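Local atomic coordinates of choline kinase (Streptococcus pneumoniae, PDB entry 4R78), a protein that probably transfers a phosphate group to choline as a choline kinase with a protein kinase-like fold, and is captured here with adenosine monophosphate bound. Residues A[133-138]-A[247-253]; A[156-162]-A[274-280]; A[267-272]-A[292-296]. All blocks are in the same frame, centred on the assembly; numbering follows the deposited sequence.

Contact 1 of 3, residues A[133-138]-A[247-253]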
loop_
_atom_site.group_PDB
_atom_site.type_symbol
_atom_site.label_atom_id
_atom_site.label_comp_id
_atom_site.label_asym_id
_atom_site.label_seq_id
_atom_site.Cartn_x
_atom_site.Cartn_y
_atom_site.Cartn_z
ATOM N N LEU A 133 6.774 -5.929 11.258
ATOM C CA LEU A 133 7.599 -5.025 10.462
ATOM C C LEU A 133 9.069 -5.430 10.505
ATOM O O LEU A 133 9.775 -5.325 9.503
ATOM C CB LEU A 133 7.398 -3.564 10.870
ATOM C CG LEU A 133 6.037 -2.945 10.510
ATOM C CD1 LEU A 133 6.134 -1.427 10.523
ATOM C CD2 LEU A 133 5.508 -3.453 9.163
ATOM N N GLN A 134 9.519 -5.929 11.657
ATOM C CA GLN A 134 10.873 -6.460 11.771
ATOM C C GLN A 134 11.062 -7.631 10.817
ATOM O O GLN A 134 12.088 -7.735 10.149
ATOM C CB GLN A 134 11.161 -6.925 13.191
ATOM C CG GLN A 134 11.358 -5.808 14.181
ATOM C CD GLN A 134 11.660 -6.328 15.565
ATOM O OE1 GLN A 134 11.055 -7.298 16.020
ATOM N NE2 GLN A 134 12.598 -5.685 16.247
ATOM N N THR A 135 10.057 -8.502 10.754
ATOM C CA THR A 135 10.112 -9.686 9.898
ATOM C C THR A 135 10.346 -9.306 8.436
ATOM O O THR A 135 11.204 -9.890 7.764
ATOM C CB THR A 135 8.839 -10.549 10.039
ATOM O OG1 THR A 135 8.803 -11.137 11.348
ATOM C CG2 THR A 135 8.807 -11.657 8.997
ATOM N N ILE A 136 9.593 -8.328 7.943
ATOM C CA ILE A 136 9.761 -7.931 6.549
ATOM C C ILE A 136 11.091 -7.212 6.323
ATOM O O ILE A 136 11.813 -7.533 5.385
ATOM C CB ILE A 136 8.541 -7.151 5.960
ATOM C CG1 ILE A 136 8.804 -6.722 4.509
ATOM C CG2 ILE A 136 8.178 -5.953 6.802
ATOM C CD1 ILE A 136 9.011 -7.871 3.533
ATOM N N HIS A 137 11.436 -6.278 7.205
ATOM C CA HIS A 137 12.640 -5.479 6.989
ATOM C C HIS A 137 13.952 -6.238 7.160
ATOM O O HIS A 137 14.967 -5.835 6.592
ATOM C CB HIS A 137 12.622 -4.203 7.831
ATOM C CG HIS A 137 11.473 -3.301 7.510
ATOM N ND1 HIS A 137 10.982 -2.372 8.399
ATOM C CD2 HIS A 137 10.697 -3.210 6.403
ATOM C CE1 HIS A 137 9.966 -1.732 7.848
ATOM N NE2 HIS A 137 9.773 -2.222 6.636
ATOM N N THR A 138 13.919 -7.337 7.912
ATOM C CA THR A 138 15.106 -8.173 8.117
ATOM C C THR A 138 15.035 -9.493 7.338
ATOM O O THR A 138 15.811 -10.416 7.604
ATOM C CB THR A 138 15.322 -8.501 9.611
ATOM O OG1 THR A 138 14.249 -9.327 10.079
ATOM C CG2 THR A 138 15.404 -7.227 10.453
ATOM N N HIS A 247 9.742 -0.643 20.485
ATOM C CA HIS A 247 9.464 -2.048 20.181
ATOM C C HIS A 247 10.170 -2.517 18.896
ATOM O O HIS A 247 10.712 -3.620 18.840
ATOM C CB HIS A 247 7.954 -2.257 20.008
ATOM C CG HIS A 247 7.177 -2.270 21.288
ATOM N ND1 HIS A 247 6.460 -3.370 21.707
ATOM C CD2 HIS A 247 6.980 -1.315 22.226
ATOM C CE1 HIS A 247 5.865 -3.097 22.854
ATOM N NE2 HIS A 247 6.167 -1.856 23.193
ATOM N N TYR A 248 10.142 -1.672 17.868
ATOM C CA TYR A 248 10.604 -2.050 16.533
ATOM C C TYR A 248 12.127 -2.012 16.373
ATOM O O TYR A 248 12.705 -2.855 15.677
ATOM C CB TYR A 248 9.924 -1.166 15.478
ATOM C CG TYR A 248 10.583 -1.203 14.118
ATOM C CD1 TYR A 248 10.210 -2.155 13.165
ATOM C CD2 TYR A 248 11.597 -0.300 13.791
ATOM C CE1 TYR A 248 10.820 -2.194 11.919
ATOM C CE2 TYR A 248 12.217 -0.334 12.548
ATOM C CZ TYR A 248 11.824 -1.284 11.619
ATOM O OH TYR A 248 12.432 -1.307 10.390
ATOM N N GLU A 249 12.757 -1.022 17.000
ATOM C CA GLU A 249 14.202 -0.800 16.904
ATOM C C GLU A 249 14.992 -2.029 17.343
ATOM O O GLU A 249 14.701 -2.632 18.376
ATOM C CB GLU A 249 14.600 0.405 17.763
ATOM C CG GLU A 249 16.001 0.962 17.525
ATOM C CD GLU A 249 16.324 2.124 18.457
ATOM O OE1 GLU A 249 15.650 2.262 19.506
ATOM O OE2 GLU A 249 17.259 2.896 18.151
ATOM N N SER A 250 15.975 -2.400 16.527
ATOM C CA SER A 250 16.950 -3.442 16.852
ATOM C C SER A 250 18.219 -3.126 16.068
ATOM O O SER A 250 18.236 -2.181 15.279
ATOM C CB SER A 250 16.413 -4.833 16.493
ATOM O OG SER A 250 16.396 -5.046 15.089
ATOM N N ASP A 251 19.281 -3.900 16.268
ATOM C CA ASP A 251 20.508 -3.641 15.516
ATOM C C ASP A 251 20.278 -3.731 14.001
ATOM O O ASP A 251 20.804 -2.915 13.238
ATOM C CB ASP A 251 21.633 -4.582 15.935
ATOM C CG ASP A 251 22.986 -4.107 15.449
ATOM O OD1 ASP A 251 23.491 -4.664 14.455
ATOM O OD2 ASP A 251 23.525 -3.153 16.041
ATOM N N GLN A 252 19.471 -4.704 13.584
ATOM C CA GLN A 252 19.168 -4.908 12.165
ATOM C C GLN A 252 18.040 -4.009 11.651
ATOM O O GLN A 252 17.838 -3.895 10.439
ATOM C CB GLN A 252 18.844 -6.379 11.885
ATOM C CG GLN A 252 20.037 -7.312 12.055
ATOM C CD GLN A 252 19.775 -8.715 11.540
ATOM O OE1 GLN A 252 19.033 -8.913 10.573
ATOM N NE2 GLN A 252 20.392 -9.701 12.183
ATOM N N THR A 253 17.319 -3.372 12.572
ATOM C CA THR A 253 16.284 -2.392 12.218
ATOM C C THR A 253 16.517 -1.047 12.917
ATOM O O THR A 253 15.749 -0.664 13.803
ATOM C CB THR A 253 14.842 -2.911 12.511
ATOM O OG1 THR A 253 14.743 -3.368 13.867
ATOM C CG2 THR A 253 14.468 -4.040 11.563
HETATM O O HOH W 1 9.615 -6.041 17.955
HETATM O O HOH W 2 17.234 -11.496 10.514
#

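Contact 2 of 3, residues A[156-162]-A[274-280]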
loop_
_atom_site.group_PDB
_atom_site.type_symbol
_atom_site.label_atom_id
_atom_site.label_comp_id
_atom_site.label_asym_id
_atom_site.label_seq_id
_atom_site.Cartn_x
_atom_site.Cartn_y
_atom_site.Cartn_z
ATOM N N TYR A 156 3.292 9.914 -11.876
ATOM C CA TYR A 156 1.935 10.449 -11.737
ATOM C C TYR A 156 1.741 11.728 -12.548
ATOM O O TYR A 156 0.696 11.919 -13.169
ATOM C CB TYR A 156 1.563 10.663 -10.264
ATOM C CG TYR A 156 1.264 9.372 -9.541
ATOM C CD1 TYR A 156 0.083 8.670 -9.791
ATOM C CD2 TYR A 156 2.162 8.838 -8.619
ATOM C CE1 TYR A 156 -0.196 7.473 -9.140
ATOM C CE2 TYR A 156 1.890 7.644 -7.957
ATOM C CZ TYR A 156 0.708 6.967 -8.224
ATOM O OH TYR A 156 0.439 5.781 -7.580
ATOM N N GLU A 157 2.752 12.594 -12.550
ATOM C CA GLU A 157 2.690 13.838 -13.316
ATOM C C GLU A 157 2.501 13.583 -14.808
ATOM O O GLU A 157 1.791 14.329 -15.486
ATOM C CB GLU A 157 3.936 14.690 -13.074
ATOM C CG GLU A 157 3.978 15.316 -11.688
ATOM C CD GLU A 157 5.220 16.143 -11.454
ATOM O OE1 GLU A 157 6.298 15.776 -11.966
ATOM O OE2 GLU A 157 5.117 17.160 -10.739
ATOM N N SER A 158 3.128 12.522 -15.307
ATOM C CA SER A 158 2.979 12.125 -16.703
ATOM C C SER A 158 1.567 11.620 -17.009
ATOM O O SER A 158 1.005 11.926 -18.063
ATOM C CB SER A 158 4.011 11.055 -17.065
ATOM O OG SER A 158 3.903 10.688 -18.433
ATOM N N LEU A 159 0.999 10.856 -16.081
ATOM C CA LEU A 159 -0.316 10.246 -16.279
ATOM C C LEU A 159 -1.479 11.223 -16.119
ATOM O O LEU A 159 -2.522 11.058 -16.758
ATOM C CB LEU A 159 -0.494 9.041 -15.348
ATOM C CG LEU A 159 0.355 7.819 -15.713
ATOM C CD1 LEU A 159 0.572 6.924 -14.507
ATOM C CD2 LEU A 159 -0.263 7.039 -16.870
ATOM N N ILE A 160 -1.300 12.227 -15.262
ATOM C CA ILE A 160 -2.337 13.232 -15.013
ATOM C C ILE A 160 -2.500 14.159 -16.222
ATOM O O ILE A 160 -1.534 14.750 -16.696
ATOM C CB ILE A 160 -2.049 14.045 -13.721
ATOM C CG1 ILE A 160 -2.164 13.140 -12.485
ATOM C CG2 ILE A 160 -2.992 15.244 -13.601
ATOM C CD1 ILE A 160 -1.477 13.698 -11.242
ATOM N N GLU A 161 -3.732 14.272 -16.709
ATOM C CA GLU A 161 -4.047 15.076 -17.890
ATOM C C GLU A 161 -4.220 16.560 -17.556
ATOM O O GLU A 161 -3.741 17.431 -18.287
ATOM C CB GLU A 161 -5.311 14.523 -18.566
ATOM C CG GLU A 161 -5.759 15.250 -19.835
ATOM C CD GLU A 161 -6.522 16.539 -19.554
ATOM O OE1 GLU A 161 -7.257 16.605 -18.545
ATOM O OE2 GLU A 161 -6.383 17.488 -20.352
ATOM N N GLU A 162 -4.914 16.834 -16.455
ATOM C CA GLU A 162 -5.317 18.189 -16.093
ATOM C C GLU A 162 -4.155 19.020 -15.555
ATOM O O GLU A 162 -3.146 18.479 -15.098
ATOM C CB GLU A 162 -6.452 18.139 -15.059
ATOM C CG GLU A 162 -6.010 17.761 -13.640
ATOM C CD GLU A 162 -7.167 17.351 -12.753
ATOM O OE1 GLU A 162 -7.709 16.247 -12.957
ATOM O OE2 GLU A 162 -7.527 18.121 -11.841
ATOM N N TRP A 274 -1.648 10.532 -6.810
ATOM C CA TRP A 274 -2.444 9.320 -7.016
ATOM C C TRP A 274 -3.948 9.632 -7.024
ATOM O O TRP A 274 -4.691 9.120 -7.867
ATOM C CB TRP A 274 -2.093 8.305 -5.923
ATOM C CG TRP A 274 -2.911 7.032 -5.893
ATOM C CD1 TRP A 274 -2.628 5.855 -6.532
ATOM C CD2 TRP A 274 -4.124 6.809 -5.162
ATOM N NE1 TRP A 274 -3.593 4.917 -6.245
ATOM C CE2 TRP A 274 -4.522 5.473 -5.407
ATOM C CE3 TRP A 274 -4.914 7.610 -4.322
ATOM C CZ2 TRP A 274 -5.686 4.924 -4.852
ATOM C CZ3 TRP A 274 -6.067 7.064 -3.765
ATOM C CH2 TRP A 274 -6.438 5.730 -4.030
ATOM N N THR A 275 -4.383 10.488 -6.097
ATOM C CA THR A 275 -5.791 10.868 -5.979
ATOM C C THR A 275 -6.294 11.538 -7.253
ATOM O O THR A 275 -7.352 11.167 -7.777
ATOM C CB THR A 275 -6.027 11.799 -4.766
ATOM O OG1 THR A 275 -5.626 11.124 -3.570
ATOM C CG2 THR A 275 -7.502 12.175 -4.646
ATOM N N VAL A 276 -5.531 12.508 -7.753
ATOM C CA VAL A 276 -5.906 13.216 -8.981
ATOM C C VAL A 276 -6.089 12.234 -10.135
ATOM O O VAL A 276 -7.098 12.287 -10.847
ATOM C CB VAL A 276 -4.881 14.310 -9.353
ATOM C CG1 VAL A 276 -5.299 15.035 -10.631
ATOM C CG2 VAL A 276 -4.752 15.303 -8.220
ATOM N N TYR A 277 -5.129 11.325 -10.297
ATOM C CA TYR A 277 -5.184 10.341 -11.372
ATOM C C TYR A 277 -6.396 9.413 -11.242
ATOM O O TYR A 277 -7.092 9.145 -12.234
ATOM C CB TYR A 277 -3.881 9.543 -11.422
ATOM C CG TYR A 277 -3.816 8.523 -12.537
ATOM C CD1 TYR A 277 -4.146 8.865 -13.849
ATOM C CD2 TYR A 277 -3.405 7.219 -12.279
ATOM C CE1 TYR A 277 -4.079 7.924 -14.877
ATOM C CE2 TYR A 277 -3.338 6.271 -13.298
ATOM C CZ TYR A 277 -3.673 6.632 -14.590
ATOM O OH TYR A 277 -3.605 5.696 -15.600
ATOM N N LYS A 278 -6.651 8.927 -10.030
ATOM C CA LYS A 278 -7.808 8.064 -9.797
ATOM C C LYS A 278 -9.123 8.775 -10.092
ATOM O O LYS A 278 -10.063 8.171 -10.627
ATOM C CB LYS A 278 -7.797 7.502 -8.372
ATOM C CG LYS A 278 -6.776 6.387 -8.151
ATOM C CD LYS A 278 -7.222 5.101 -8.844
ATOM C CE LYS A 278 -6.377 3.908 -8.446
ATOM N NZ LYS A 278 -6.876 2.682 -9.139
ATOM N N GLU A 279 -9.193 10.061 -9.757
ATOM C CA GLU A 279 -10.407 10.825 -10.018
ATOM C C GLU A 279 -10.611 11.088 -11.509
ATOM O O GLU A 279 -11.749 11.117 -11.979
ATOM C CB GLU A 279 -10.444 12.111 -9.191
ATOM C CG GLU A 279 -10.587 11.842 -7.694
ATOM C CD GLU A 279 -10.872 13.090 -6.887
ATOM O OE1 GLU A 279 -10.345 14.165 -7.234
ATOM O OE2 GLU A 279 -11.627 12.999 -5.896
ATOM N N GLU A 280 -9.516 11.247 -12.254
ATOM C CA GLU A 280 -9.598 11.395 -13.714
ATOM C C GLU A 280 -10.199 10.160 -14.384
ATOM O O GLU A 280 -10.771 10.253 -15.471
ATOM C CB GLU A 280 -8.229 11.726 -14.313
ATOM C CG GLU A 280 -7.767 13.127 -13.976
ATOM C CD GLU A 280 -6.603 13.628 -14.818
ATOM O OE1 GLU A 280 -5.965 12.841 -15.549
ATOM O OE2 GLU A 280 -6.325 14.840 -14.735
#

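Contact 3 of 3, residues A[267-272]-A[292-296]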
loop_
_atom_site.group_PDB
_atom_site.type_symbol
_atom_site.label_atom_id
_atom_site.label_comp_id
_atom_site.label_asym_id
_atom_site.label_seq_id
_atom_site.Cartn_x
_atom_site.Cartn_y
_atom_site.Cartn_z
ATOM N N GLN A 267 5.184 10.855 1.015
ATOM C CA GLN A 267 3.955 10.069 0.925
ATOM C C GLN A 267 2.725 10.937 0.682
ATOM O O GLN A 267 1.921 10.641 -0.196
ATOM C CB GLN A 267 3.778 9.197 2.170
ATOM C CG GLN A 267 4.661 7.965 2.123
ATOM C CD GLN A 267 4.953 7.342 3.471
ATOM O OE1 GLN A 267 5.985 6.680 3.648
ATOM N NE2 GLN A 267 4.058 7.531 4.423
ATOM N N ASP A 268 2.584 12.018 1.445
ATOM C CA ASP A 268 1.462 12.922 1.234
ATOM C C ASP A 268 1.465 13.508 -0.179
ATOM O O ASP A 268 0.405 13.630 -0.800
ATOM C CB ASP A 268 1.434 14.021 2.294
ATOM C CG ASP A 268 0.734 13.583 3.564
ATOM O OD1 ASP A 268 -0.106 12.658 3.513
ATOM O OD2 ASP A 268 1.009 14.178 4.623
ATOM N N THR A 269 2.654 13.820 -0.693
ATOM C CA THR A 269 2.794 14.336 -2.052
ATOM C C THR A 269 2.370 13.281 -3.072
ATOM O O THR A 269 1.490 13.527 -3.905
ATOM C CB THR A 269 4.235 14.811 -2.336
ATOM O OG1 THR A 269 4.607 15.800 -1.366
ATOM C CG2 THR A 269 4.327 15.422 -3.720
ATOM N N ILE A 270 2.976 12.104 -2.976
ATOM C CA ILE A 270 2.701 11.014 -3.908
ATOM C C ILE A 270 1.231 10.594 -3.906
ATOM O O ILE A 270 0.607 10.506 -4.967
ATOM C CB ILE A 270 3.651 9.815 -3.667
ATOM C CG1 ILE A 270 5.062 10.190 -4.133
ATOM C CG2 ILE A 270 3.152 8.550 -4.385
ATOM C CD1 ILE A 270 6.167 9.325 -3.578
ATOM N N TRP A 271 0.669 10.350 -2.726
ATOM C CA TRP A 271 -0.726 9.904 -2.659
ATOM C C TRP A 271 -1.736 11.000 -3.030
ATOM O O TRP A 271 -2.843 10.694 -3.481
ATOM C CB TRP A 271 -1.046 9.223 -1.317
ATOM C CG TRP A 271 -0.211 7.980 -1.062
ATOM C CD1 TRP A 271 0.633 7.763 -0.007
ATOM C CD2 TRP A 271 -0.134 6.800 -1.882
ATOM N NE1 TRP A 271 1.224 6.525 -0.112
ATOM C CE2 TRP A 271 0.772 5.912 -1.251
ATOM C CE3 TRP A 271 -0.743 6.404 -3.082
ATOM C CZ2 TRP A 271 1.088 4.655 -1.781
ATOM C CZ3 TRP A 271 -0.432 5.149 -3.610
ATOM C CH2 TRP A 271 0.478 4.290 -2.957
ATOM N N SER A 272 -1.358 12.270 -2.874
ATOM C CA SER A 272 -2.206 13.354 -3.378
ATOM C C SER A 272 -2.260 13.336 -4.911
ATOM O O SER A 272 -3.299 13.626 -5.499
ATOM C CB SER A 272 -1.775 14.731 -2.843
ATOM O OG SER A 272 -0.657 15.257 -3.539
ATOM N N ARG A 292 -4.370 15.693 2.023
ATOM C CA ARG A 292 -3.033 15.106 2.090
ATOM C C ARG A 292 -1.988 16.098 1.587
ATOM O O ARG A 292 -0.927 16.247 2.187
ATOM C CB ARG A 292 -2.953 13.789 1.315
ATOM C CG ARG A 292 -3.718 12.646 1.971
ATOM C CD ARG A 292 -3.199 11.289 1.556
ATOM N NE ARG A 292 -1.904 11.024 2.182
ATOM C CZ ARG A 292 -1.422 9.816 2.463
ATOM N NH1 ARG A 292 -0.235 9.708 3.043
ATOM N NH2 ARG A 292 -2.110 8.718 2.171
ATOM N N TYR A 293 -2.304 16.789 0.496
ATOM C CA TYR A 293 -1.409 17.792 -0.059
ATOM C C TYR A 293 -1.121 18.911 0.943
ATOM O O TYR A 293 0.031 19.301 1.124
ATOM C CB TYR A 293 -2.002 18.351 -1.349
ATOM C CG TYR A 293 -1.147 19.375 -2.052
ATOM C CD1 TYR A 293 -0.141 18.983 -2.933
ATOM C CD2 TYR A 293 -1.369 20.741 -1.863
ATOM C CE1 TYR A 293 0.643 19.924 -3.595
ATOM C CE2 TYR A 293 -0.600 21.691 -2.522
ATOM C CZ TYR A 293 0.402 21.276 -3.387
ATOM O OH TYR A 293 1.162 22.204 -4.054
ATOM N N GLN A 294 -2.166 19.408 1.601
ATOM C CA GLN A 294 -2.009 20.435 2.631
ATOM C C GLN A 294 -1.132 19.944 3.790
ATOM O O GLN A 294 -0.360 20.717 4.367
ATOM C CB GLN A 294 -3.379 20.930 3.119
ATOM C CG GLN A 294 -3.336 21.988 4.239
ATOM C CD GLN A 294 -2.370 23.145 3.963
ATOM O OE1 GLN A 294 -2.229 23.607 2.828
ATOM N NE2 GLN A 294 -1.702 23.611 5.007
ATOM N N ARG A 295 -1.235 18.661 4.118
ATOM C CA ARG A 295 -0.396 18.079 5.159
ATOM C C ARG A 295 1.078 18.004 4.732
ATOM O O ARG A 295 1.971 18.131 5.574
ATOM C CB ARG A 295 -0.933 16.715 5.603
ATOM C CG ARG A 295 -0.353 16.208 6.924
ATOM C CD ARG A 295 -1.143 15.021 7.463
ATOM N NE ARG A 295 -1.181 13.912 6.508
ATOM C CZ ARG A 295 -1.963 12.839 6.612
ATOM N NH1 ARG A 295 -2.794 12.700 7.637
ATOM N NH2 ARG A 295 -1.911 11.896 5.679
ATOM N N ALA A 296 1.324 17.810 3.434
ATOM C CA ALA A 296 2.683 17.910 2.886
ATOM C C ALA A 296 3.211 19.336 3.073
ATOM O O ALA A 296 4.358 19.540 3.478
ATOM C CB ALA A 296 2.707 17.508 1.414
HETATM O O HOH W 3 3.389 15.349 5.315
#

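Contact 1 of 3, residues A[133-138]-A[247-253]
The ring of Y248 reaches from the end of helix 238-248 to the last turns of helix 126-137, and its hydroxyl meets the imidazole of H137. H137 ND1 and Y248 OH are 2.7 Å apart, a short hydrogen bond in which either atom could be the donor. The oxygen lies at the imidazole edge, near the ring plane, and the two rings meet rim to rim with planes 82° apart. Y248 gets there with CG anti to its backbone nitrogen (chi1 164°). Tight packing gathers here: L133 CB lies 3.8 Å from Y248 CE1, while P223 and L227 of helix 223-233 touch both aromatic residues. H137 NE2 bonds to D226 of that helix, so both imidazole nitrogens are engaged and the ring's rotation is fixed.

Q134 marks the transition outward. Its extended chain runs counter to the Y248 side chain, alongside it. Q134 NE2 donates to Y248 O (2.9 Å); the N-H...O angle of 136° shows a bent bond, and the donor stands above the carbonyl plane. T253 OG1 donates to Y248 O at 2.8 Å, so two side chains hold the carbonyl where the helix ends. The methyls T138 CG2 and T253 CG2 meet at 3.5 Å. Waters line the looser margins: on the H247 side one donates to H247 O and weakly to Q134 OE1; past the methyls another donates to Q252 OE1, with a long, weak bond to T138 O.

Two helix C-termini thus converge on helix 223-233, a peripheral junction within the helical part of this kinase-like fold.

Contact 2 of 3, residues A[156-162]-A[274-280]
The end of helix 149-159 and its following loop run past helix 257-280, the CA atoms of I160 and Y277 within 5.5 Å, those of Y156 and W274 within 6.5 Å. At the W274 end, Y156 lays one ring face over the W274 backbone, and its OH reaches the indole edge, 3.2 Å from W274 CD1. The indole also borders a bound MES, probably from the crystallisation liquor, so this packing probably backs a pocket. L159 CB makes a CH-pi contact over the Y277 ring, 4.0 Å from its centroid and 19° off the normal. I160 crosses V276 at about a right angle, CG2 3.8 Å from V276 CG1, its CG1 branch toward Y277 CB.

E280, with CG beside its backbone N (chi1 -71°) and the chain extended, offers its carboxylate to two successive loop N-H groups. E161 N donates to the syn lone pair of E280 OE1 at 2.9 Å, almost straight at 174°; E280 OE2 accepts a hydrogen bond from E162 N at 3.0 Å. E162 OE1 lies 2.7 Å from E280 OE2, suggesting that one acid holds a proton.

Y277 OH bonds to G70 O, Y166 packs on V276, and the E157-R173 salt bridge ties helix 149-159 to helix 169-177.

Contact 3 of 3, residues A[267-272]-A[292-296]
D268 is held by two arginines from the facing helix, R292 and R295, in a salt-bridge network. R295 grips it side-on, one nitrogen to each oxygen: NH2 donates to D268 OD1 on its syn lone pair, and NE to D268 OD2, both at 2.9 Å, the guanidinium and carboxylate nearly coplanar (22°). R292 comes in steeply, its plane turned 80° to the carboxylate, and spends two nitrogens on one oxygen: NE lies 2.8 Å and NH1 3.0 Å from D268 OD1. That atom therefore accepts three N-H groups, which would probably stabilise the buried negative charge. A bend at chi3 swings the R292 guanidinium back toward D268; its NH2 is bound instead by E233 and the hydroxyl of Y288.

A single water bridge, donating to D268 OD2 and R295 O, ties the carboxylate to the facing helix's backbone.

Packing fills the rest. W271 lies alongside R292, its CD1 over one guanidinium face and 3.6 Å from NH2. A296 CB meets D268 CB at 3.8 Å, and S272 OG sits at the edge of the Y293 ring, 3.8 Å from CD1.

The short segments of helices 257-280 and 288-303 run antiparallel at 152°, their axes 7.8 Å apart: a helical hairpin in the C-terminal part of the fold, braced by buried charges, with the R292 side chain also bordering a bound MES, probably from the crystallisation liquor.

From the N terminus, helix 126-137 enters contact 1 first and helix 149-159 enters contact 2 next. The chain passes through the strands around 191-212 and helix 223-233 before helix 238-248 closes contact 1, after 108 intervening residues. Helix 257-280 then opens contact 3 with 267-272 and closes contact 2 with 274-280, so contact 2 crosses both others, whereas contacts 1 and 3 are in series. Helix 288-303 closes contact 3 after 19 residues. Contact 1 thus joins helices 126-137 and 238-248, while contacts 2 and 3 join helices 149-159 and 288-303 through helix 257-280, touching where Y156 meets I270 and W271. Contacts 1 and 2 lie across the chain's centre, their centres about 35 Å apart.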